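Octaprenyl-diphosphate synthase (Roseobacter denitrificans, PDB 4JXN) probably makes all-trans-octaprenyl diphosphate, the side-chain precursor of ubiquinone and menaquinone, by magnesium-dependent addition of five isopentenyl units to farnesyl diphosphate. Local coordinates at residues A[60-65]-A[186-191]; A[214-219]-A[301-306]; A[305-310]-A[321-326]. All coordinates share one frame; numbering follows the deposited sequence.

Contact 1 (A[60-65]-A[186-191]); sequences MLTLAA and SAATEV
Leu61 lies alongside Thr189, the two side chains pointing the same way, and all four of its side-chain carbons pack round one methyl, with Leu61 CB 3.7 Å from Thr189 CG2. With Thr189 OG1 set between its backbone N and carbonyl carbon (chi1 51°), CG2 stands anti to the carbonyl carbon, against Leu61; the hydroxyl has Leu206 O of helix 200-224 among its hydrogen-bond partners. One residue on, Thr62 makes the polar link: its OG1 donates to Ala188 O at 2.7 Å, coming in well to the side of the oxygen (C=O...donor angle 105°) and tilted from the carbonyl plane. Thr62 CA approaches the same carbonyl in a CA-H...O contact. The methyl of Thr62 turns to Val191, CG2 to CG2 at 4.1 Å; the Thr62 side chain also touches Leu79 and Val83 of helix 75-94. A turn later Ala65 brings CB to 3.2 Å from Thr189 O. With side chains as small as Ala65 and Ala188 here, the segment axes come within 7.2 Å at 24°, close to parallel. Every touching residue is buried, and the contact joins helices 57-68 and 170-196 inside the all-helical bundle that defines the isoprenoid synthase fold.

Contact 2 (A[214-219]-A[301-306]); sequences GIAFQI and TQAARA
Gln302 lies over Ile215 and Ala216 and can be followed atom by atom. Its CB meets the methyl of Ala216, with Gln302 CB 4.1 Å from Ala216 CB, where the two backbones are nearest. CG passes to the neighbouring residue, and Gln302 CG sits 4.0 Å from Ile215 CG2. The chain bends here (chi2 -84°), which lays the amide against the isoleucine: Gln302 CD is 3.8 Å from Ile215 CG2, and NE2 touches the same methyl. At the tip, Gln302 OE1 lies 3.8 Å from Ile215 CD1, but its strong partners are in its own helix. Arg305 NE is 3.0 Å and Arg305 NH1 2.9 Å from Gln302 OE1, a side-on grip on one atom. OE1 lies almost in the guanidinium plane; NH1 meets a lone pair in the amide plane, whereas NE stands above it. Ile215 CD1 also abuts the guanidinium edge, and the same arginine forms salt bridges to Asp211 and Glu208 of helix 200-224. An alanine in place of Gln302 would probably open a gap beside Ile215 CG2 and let the guanidinium turn more freely, with Asp211 and Glu208 left to hold it. Beyond the glutamine, Ala216 CB reaches Ala303 CB at 4.3 Å. The two segments run antiparallel at 154°, and from Ile215 and Ala216 helix 200-224 continues into the second aspartate-rich motif, DDxxD, of the trans-prenyl diphosphate synthases.

Contact 3 (A[305-310]-A[321-326]); sequences RAKAAL and MLVDLA
Lys307 and Val323 cross at about a right angle, the aliphatic part of the lysine passing the valine so that Lys307 CE lies 3.6 Å from Val323 CG1. A bend at the third torsion of the lysine (chi3 79°) swings CE onto the valine, and the ammonium beyond it forms a salt bridge with Asp327, one residue past segment 321-326. Lower on the same side chain, Lys307 CG and Ala326 CB are modelled 3.2 Å apart, tighter than normal carbon contact, a value best treated as doubtful. Segments 305-309 and 321-326 run at 168° with their axes 9.0 Å apart, on the two arms of an antiparallel helical hairpin formed by helices 291-309 and 317-330. Nearer the connecting loop, Leu310 CD1 packs against both Leu322 and Val323. The leucine stands roughly perpendicular to Leu322, putting Leu310 CD1 3.9 Å from Leu322 CB while its other methyl meets Leu322 CD1. Against Val323 it slants, so that Leu310 CD1 also reaches Val323 CG2 at 3.8 Å. Ala306 CB and Ala326 CB lie 4.3 Å apart. Tyr209 of helix 200-224 packs on Leu310 and bonds through its hydroxyl to Leu322 O.

Contacts 2 and 3 follow one another along helix 291-309 and share Arg305 and Ala306; their centres are 10 Å apart, and Ala303 CB of contact 2 packs 3.7 Å from Ala326 O of contact 3. Contact 1 also reaches the C-terminal hairpin: Leu61 CD2 lies 3.9 Å from Leu325 CD2, and Ala64 packs on Leu322, although the centres of contacts 1 and 3 are 13 Å apart. Contacts 1 and 2 do not touch, with nearest atoms about 6 Å apart, but successive helices 170-196 and 200-224 connect them. Of the three, contact 2 adjoins the second aspartate-rich motif, which in this family binds the diphosphate of the allylic substrate through magnesium ions.

Contact 1 (A[60-65]-A[186-191])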
loop_
_atom_site.group_PDB
_atom_site.type_symbol
_atom_site.label_atom_id
_atom_site.label_comp_id
_atom_site.label_asym_id
_atom_site.label_seq_id
_atom_site.Cartn_x
_atom_site.Cartn_y
_atom_site.Cartn_z
ATOM N N MET A 60 10.124 7.584 17.243
ATOM C CA MET A 60 10.904 7.669 18.494
ATOM C C MET A 60 11.094 6.316 19.172
ATOM O O MET A 60 12.150 6.044 19.758
ATOM C CB MET A 60 10.243 8.616 19.511
ATOM C CG MET A 60 10.684 10.081 19.443
ATOM S SD MET A 60 10.377 11.032 20.962
ATOM C CE MET A 60 8.589 11.141 20.984
ATOM N N LEU A 61 10.059 5.487 19.137
ATOM C CA LEU A 61 10.137 4.146 19.719
ATOM C C LEU A 61 11.250 3.306 19.102
ATOM O O LEU A 61 11.953 2.577 19.808
ATOM C CB LEU A 61 8.805 3.418 19.584
ATOM C CG LEU A 61 7.712 3.920 20.532
ATOM C CD1 LEU A 61 6.408 3.203 20.242
ATOM C CD2 LEU A 61 8.122 3.760 21.999
ATOM N N THR A 62 11.412 3.433 17.790
ATOM C CA THR A 62 12.388 2.652 17.039
ATOM C C THR A 62 13.794 3.077 17.402
ATOM O O THR A 62 14.659 2.231 17.668
ATOM C CB THR A 62 12.140 2.774 15.510
ATOM O OG1 THR A 62 10.838 2.244 15.206
ATOM C CG2 THR A 62 13.208 2.010 14.705
ATOM N N LEU A 63 14.019 4.386 17.438
ATOM C CA LEU A 63 15.345 4.927 17.771
ATOM C C LEU A 63 15.688 4.621 19.208
ATOM O O LEU A 63 16.819 4.212 19.549
ATOM C CB LEU A 63 15.363 6.434 17.578
ATOM C CG LEU A 63 15.091 6.934 16.158
ATOM C CD1 LEU A 63 14.668 8.399 16.172
ATOM C CD2 LEU A 63 16.325 6.703 15.298
ATOM N N ALA A 64 14.699 4.825 20.066
ATOM C CA ALA A 64 14.900 4.570 21.476
ATOM C C ALA A 64 15.294 3.119 21.673
ATOM O O ALA A 64 16.213 2.820 22.434
ATOM C CB ALA A 64 13.657 4.889 22.251
ATOM N N ALA A 65 14.598 2.224 20.976
ATOM C CA ALA A 65 14.828 0.796 21.141
ATOM C C ALA A 65 16.222 0.398 20.636
ATOM O O ALA A 65 16.894 -0.446 21.220
ATOM C CB ALA A 65 13.753 -0.018 20.453
ATOM N N SER A 186 4.403 -1.857 18.498
ATOM C CA SER A 186 5.124 -3.053 18.883
ATOM C C SER A 186 6.159 -3.396 17.814
ATOM O O SER A 186 7.238 -3.887 18.125
ATOM C CB SER A 186 4.152 -4.216 19.118
ATOM O OG SER A 186 3.390 -4.491 17.949
ATOM N N ALA A 187 5.838 -3.107 16.558
ATOM C CA ALA A 187 6.779 -3.338 15.466
ATOM C C ALA A 187 7.899 -2.326 15.516
ATOM O O ALA A 187 9.059 -2.686 15.336
ATOM C CB ALA A 187 6.079 -3.262 14.124
ATOM N N ALA A 188 7.549 -1.061 15.757
ATOM C CA ALA A 188 8.560 0.008 15.886
ATOM C C ALA A 188 9.651 -0.301 16.922
ATOM O O ALA A 188 10.833 -0.071 16.684
ATOM C CB ALA A 188 7.898 1.332 16.207
ATOM N N THR A 189 9.233 -0.814 18.069
ATOM C CA THR A 189 10.124 -1.095 19.176
ATOM C C THR A 189 10.888 -2.360 18.892
ATOM O O THR A 189 12.098 -2.428 19.115
ATOM C CB THR A 189 9.337 -1.289 20.490
ATOM O OG1 THR A 189 8.277 -2.233 20.291
ATOM C CG2 THR A 189 8.753 0.005 20.939
ATOM N N GLU A 190 10.167 -3.363 18.390
ATOM C CA GLU A 190 10.767 -4.640 18.062
ATOM C C GLU A 190 11.843 -4.530 16.983
ATOM O O GLU A 190 12.927 -5.077 17.158
ATOM C CB GLU A 190 9.696 -5.657 17.656
ATOM C CG GLU A 190 10.145 -7.106 17.763
ATOM C CD GLU A 190 9.171 -8.096 17.140
ATOM O OE1 GLU A 190 8.313 -7.691 16.330
ATOM O OE2 GLU A 190 9.278 -9.298 17.464
ATOM N N VAL A 191 11.575 -3.831 15.880
ATOM C CA VAL A 191 12.624 -3.681 14.851
ATOM C C VAL A 191 13.847 -2.917 15.350
ATOM O O VAL A 191 14.965 -3.170 14.892
ATOM C CB VAL A 191 12.136 -3.034 13.536
ATOM C CG1 VAL A 191 11.102 -3.928 12.862
ATOM C CG2 VAL A 191 11.635 -1.610 13.756
#

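Contact 2 (A[214-219]-A[301-306])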
loop_
_atom_site.group_PDB
_atom_site.type_symbol
_atom_site.label_atom_id
_atom_site.label_comp_id
_atom_site.label_asym_id
_atom_site.label_seq_id
_atom_site.Cartn_x
_atom_site.Cartn_y
_atom_site.Cartn_z
ATOM N N GLY A 214 0.730 0.763 23.100
ATOM C CA GLY A 214 -0.153 1.151 22.003
ATOM C C GLY A 214 -1.610 1.001 22.392
ATOM O O GLY A 214 -2.452 1.852 22.057
ATOM N N ILE A 215 -1.899 -0.088 23.108
ATOM C CA ILE A 215 -3.238 -0.344 23.621
ATOM C C ILE A 215 -3.629 0.759 24.601
ATOM O O ILE A 215 -4.725 1.315 24.499
ATOM C CB ILE A 215 -3.361 -1.750 24.268
ATOM C CG1 ILE A 215 -3.131 -2.849 23.221
ATOM C CG2 ILE A 215 -4.755 -1.948 24.852
ATOM C CD1 ILE A 215 -2.872 -4.227 23.806
ATOM N N ALA A 216 -2.728 1.089 25.529
ATOM C CA ALA A 216 -2.993 2.170 26.491
ATOM C C ALA A 216 -3.221 3.461 25.746
ATOM O O ALA A 216 -4.210 4.141 25.993
ATOM C CB ALA A 216 -1.859 2.333 27.486
ATOM N N PHE A 217 -2.303 3.786 24.835
ATOM C CA PHE A 217 -2.396 5.001 24.019
ATOM C C PHE A 217 -3.797 5.218 23.403
ATOM O O PHE A 217 -4.333 6.326 23.441
ATOM C CB PHE A 217 -1.353 4.932 22.907
ATOM C CG PHE A 217 -1.235 6.183 22.093
ATOM C CD1 PHE A 217 -0.361 7.194 22.469
ATOM C CD2 PHE A 217 -1.987 6.344 20.929
ATOM C CE1 PHE A 217 -0.242 8.344 21.703
ATOM C CE2 PHE A 217 -1.876 7.494 20.161
ATOM C CZ PHE A 217 -1.000 8.496 20.547
ATOM N N GLN A 218 -4.356 4.144 22.834
ATOM C CA GLN A 218 -5.630 4.179 22.118
ATOM C C GLN A 218 -6.806 4.216 23.073
ATOM O O GLN A 218 -7.820 4.842 22.777
ATOM C CB GLN A 218 -5.780 2.935 21.232
ATOM C CG GLN A 218 -7.075 2.853 20.443
ATOM C CD GLN A 218 -7.255 4.041 19.529
ATOM O OE1 GLN A 218 -6.462 4.249 18.621
ATOM N NE2 GLN A 218 -8.290 4.835 19.774
ATOM N N ILE A 219 -6.703 3.505 24.195
ATOM C CA ILE A 219 -7.763 3.575 25.203
ATOM C C ILE A 219 -7.851 4.973 25.785
ATOM O O ILE A 219 -8.949 5.467 26.043
ATOM C CB ILE A 219 -7.573 2.536 26.320
ATOM C CG1 ILE A 219 -7.893 1.153 25.778
ATOM C CG2 ILE A 219 -8.474 2.824 27.524
ATOM C CD1 ILE A 219 -7.157 0.053 26.514
ATOM N N THR A 301 -3.802 -0.192 33.539
ATOM C CA THR A 301 -3.317 -1.566 33.691
ATOM C C THR A 301 -2.371 -1.979 32.558
ATOM O O THR A 301 -1.340 -2.623 32.773
ATOM C CB THR A 301 -4.515 -2.536 33.789
ATOM O OG1 THR A 301 -5.200 -2.318 35.030
ATOM C CG2 THR A 301 -4.075 -3.977 33.699
ATOM N N GLN A 302 -2.734 -1.612 31.342
ATOM C CA GLN A 302 -1.866 -1.830 30.197
ATOM C C GLN A 302 -0.588 -1.005 30.280
ATOM O O GLN A 302 0.487 -1.481 29.940
ATOM C CB GLN A 302 -2.608 -1.481 28.934
ATOM C CG GLN A 302 -3.755 -2.428 28.657
ATOM C CD GLN A 302 -3.305 -3.679 27.935
ATOM O OE1 GLN A 302 -2.161 -3.784 27.485
ATOM N NE2 GLN A 302 -4.212 -4.627 27.798
ATOM N N ALA A 303 -0.707 0.237 30.722
ATOM C CA ALA A 303 0.471 1.076 30.941
ATOM C C ALA A 303 1.424 0.497 32.000
ATOM O O ALA A 303 2.642 0.616 31.883
ATOM C CB ALA A 303 0.050 2.477 31.324
ATOM N N ALA A 304 0.880 -0.126 33.037
ATOM C CA ALA A 304 1.739 -0.782 34.034
ATOM C C ALA A 304 2.378 -2.026 33.428
ATOM O O ALA A 304 3.529 -2.350 33.723
ATOM C CB ALA A 304 0.949 -1.136 35.278
ATOM N N ARG A 305 1.619 -2.705 32.570
ATOM C CA ARG A 305 2.103 -3.869 31.838
ATOM C C ARG A 305 3.277 -3.510 30.945
ATOM O O ARG A 305 4.249 -4.257 30.870
ATOM C CB ARG A 305 0.988 -4.491 31.004
ATOM C CG ARG A 305 1.355 -5.821 30.368
ATOM C CD ARG A 305 0.166 -6.528 29.758
ATOM N NE ARG A 305 -0.285 -5.938 28.497
ATOM C CZ ARG A 305 0.167 -6.263 27.284
ATOM N NH1 ARG A 305 -0.338 -5.654 26.220
ATOM N NH2 ARG A 305 1.121 -7.176 27.112
ATOM N N ALA A 306 3.187 -2.365 30.277
ATOM C CA ALA A 306 4.287 -1.882 29.452
ATOM C C ALA A 306 5.549 -1.781 30.293
ATOM O O ALA A 306 6.584 -2.356 29.952
ATOM C CB ALA A 306 3.958 -0.532 28.841
#

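Contact 3 (A[305-310]-A[321-326])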
loop_
_atom_site.group_PDB
_atom_site.type_symbol
_atom_site.label_atom_id
_atom_site.label_comp_id
_atom_site.label_asym_id
_atom_site.label_seq_id
_atom_site.Cartn_x
_atom_site.Cartn_y
_atom_site.Cartn_z
ATOM N N ARG A 305 1.619 -2.705 32.570
ATOM C CA ARG A 305 2.103 -3.869 31.838
ATOM C C ARG A 305 3.277 -3.510 30.945
ATOM O O ARG A 305 4.249 -4.257 30.870
ATOM C CB ARG A 305 0.988 -4.491 31.004
ATOM C CG ARG A 305 1.355 -5.821 30.368
ATOM C CD ARG A 305 0.166 -6.528 29.758
ATOM N NE ARG A 305 -0.285 -5.938 28.497
ATOM C CZ ARG A 305 0.167 -6.263 27.284
ATOM N NH1 ARG A 305 -0.338 -5.654 26.220
ATOM N NH2 ARG A 305 1.121 -7.176 27.112
ATOM N N ALA A 306 3.187 -2.365 30.277
ATOM C CA ALA A 306 4.287 -1.882 29.452
ATOM C C ALA A 306 5.549 -1.781 30.293
ATOM O O ALA A 306 6.584 -2.356 29.952
ATOM C CB ALA A 306 3.958 -0.532 28.841
ATOM N N LYS A 307 5.467 -1.077 31.411
ATOM C CA LYS A 307 6.634 -0.865 32.251
ATOM C C LYS A 307 7.203 -2.160 32.802
ATOM O O LYS A 307 8.408 -2.337 32.850
ATOM C CB LYS A 307 6.300 0.074 33.403
ATOM C CG LYS A 307 5.530 1.306 32.991
ATOM C CD LYS A 307 4.798 1.895 34.175
ATOM C CE LYS A 307 5.736 2.699 35.043
ATOM N NZ LYS A 307 5.029 3.279 36.212
ATOM N N ALA A 308 6.336 -3.064 33.225
ATOM C CA ALA A 308 6.795 -4.358 33.724
ATOM C C ALA A 308 7.516 -5.152 32.648
ATOM O O ALA A 308 8.452 -5.875 32.939
ATOM C CB ALA A 308 5.635 -5.173 34.269
ATOM N N ALA A 309 7.079 -5.016 31.404
ATOM C CA ALA A 309 7.706 -5.742 30.304
ATOM C C ALA A 309 9.180 -5.347 30.100
ATOM O O ALA A 309 9.943 -6.100 29.499
ATOM C CB ALA A 309 6.920 -5.535 29.016
ATOM N N LEU A 310 9.572 -4.174 30.594
ATOM C CA LEU A 310 10.971 -3.755 30.560
ATOM C C LEU A 310 11.853 -4.397 31.640
ATOM O O LEU A 310 13.069 -4.279 31.582
ATOM C CB LEU A 310 11.056 -2.241 30.689
ATOM C CG LEU A 310 10.387 -1.444 29.563
ATOM C CD1 LEU A 310 10.142 -0.010 29.997
ATOM C CD2 LEU A 310 11.226 -1.474 28.297
ATOM N N MET A 321 13.508 6.395 30.185
ATOM C CA MET A 321 12.670 7.190 29.292
ATOM C C MET A 321 11.394 6.454 28.901
ATOM O O MET A 321 10.334 7.048 28.819
ATOM C CB MET A 321 13.454 7.527 28.024
ATOM C CG MET A 321 14.554 8.553 28.248
ATOM S SD MET A 321 15.750 8.597 26.891
ATOM C CE MET A 321 17.071 9.572 27.610
ATOM N N LEU A 322 11.520 5.155 28.658
ATOM C CA LEU A 322 10.390 4.321 28.240
ATOM C C LEU A 322 9.392 4.048 29.364
ATOM O O LEU A 322 8.205 3.815 29.105
ATOM C CB LEU A 322 10.907 2.990 27.701
ATOM C CG LEU A 322 11.678 2.973 26.365
ATOM C CD1 LEU A 322 11.773 1.554 25.843
ATOM C CD2 LEU A 322 11.049 3.868 25.310
ATOM N N VAL A 323 9.895 4.039 30.596
ATOM C CA VAL A 323 9.073 3.930 31.806
ATOM C C VAL A 323 8.247 5.206 31.968
ATOM O O VAL A 323 7.021 5.148 32.033
ATOM C CB VAL A 323 9.956 3.666 33.054
ATOM C CG1 VAL A 323 9.134 3.710 34.335
ATOM C CG2 VAL A 323 10.690 2.327 32.931
ATOM N N ASP A 324 8.932 6.353 31.993
ATOM C CA ASP A 324 8.291 7.667 32.017
ATOM C C ASP A 324 7.245 7.818 30.901
ATOM O O ASP A 324 6.187 8.409 31.112
ATOM C CB ASP A 324 9.344 8.786 31.897
ATOM C CG ASP A 324 10.339 8.804 33.062
ATOM O OD1 ASP A 324 10.014 8.283 34.149
ATOM O OD2 ASP A 324 11.455 9.346 32.894
ATOM N N LEU A 325 7.552 7.284 29.723
ATOM C CA LEU A 325 6.641 7.340 28.581
ATOM C C LEU A 325 5.365 6.592 28.898
ATOM O O LEU A 325 4.284 7.011 28.499
ATOM C CB LEU A 325 7.298 6.732 27.332
ATOM C CG LEU A 325 6.503 6.785 26.019
ATOM C CD1 LEU A 325 5.915 8.163 25.725
ATOM C CD2 LEU A 325 7.413 6.354 24.879
ATOM N N ALA A 326 5.494 5.476 29.609
ATOM C CA ALA A 326 4.327 4.661 29.961
ATOM C C ALA A 326 3.394 5.445 30.893
ATOM O O ALA A 326 2.171 5.420 30.735
ATOM C CB ALA A 326 4.762 3.352 30.600
#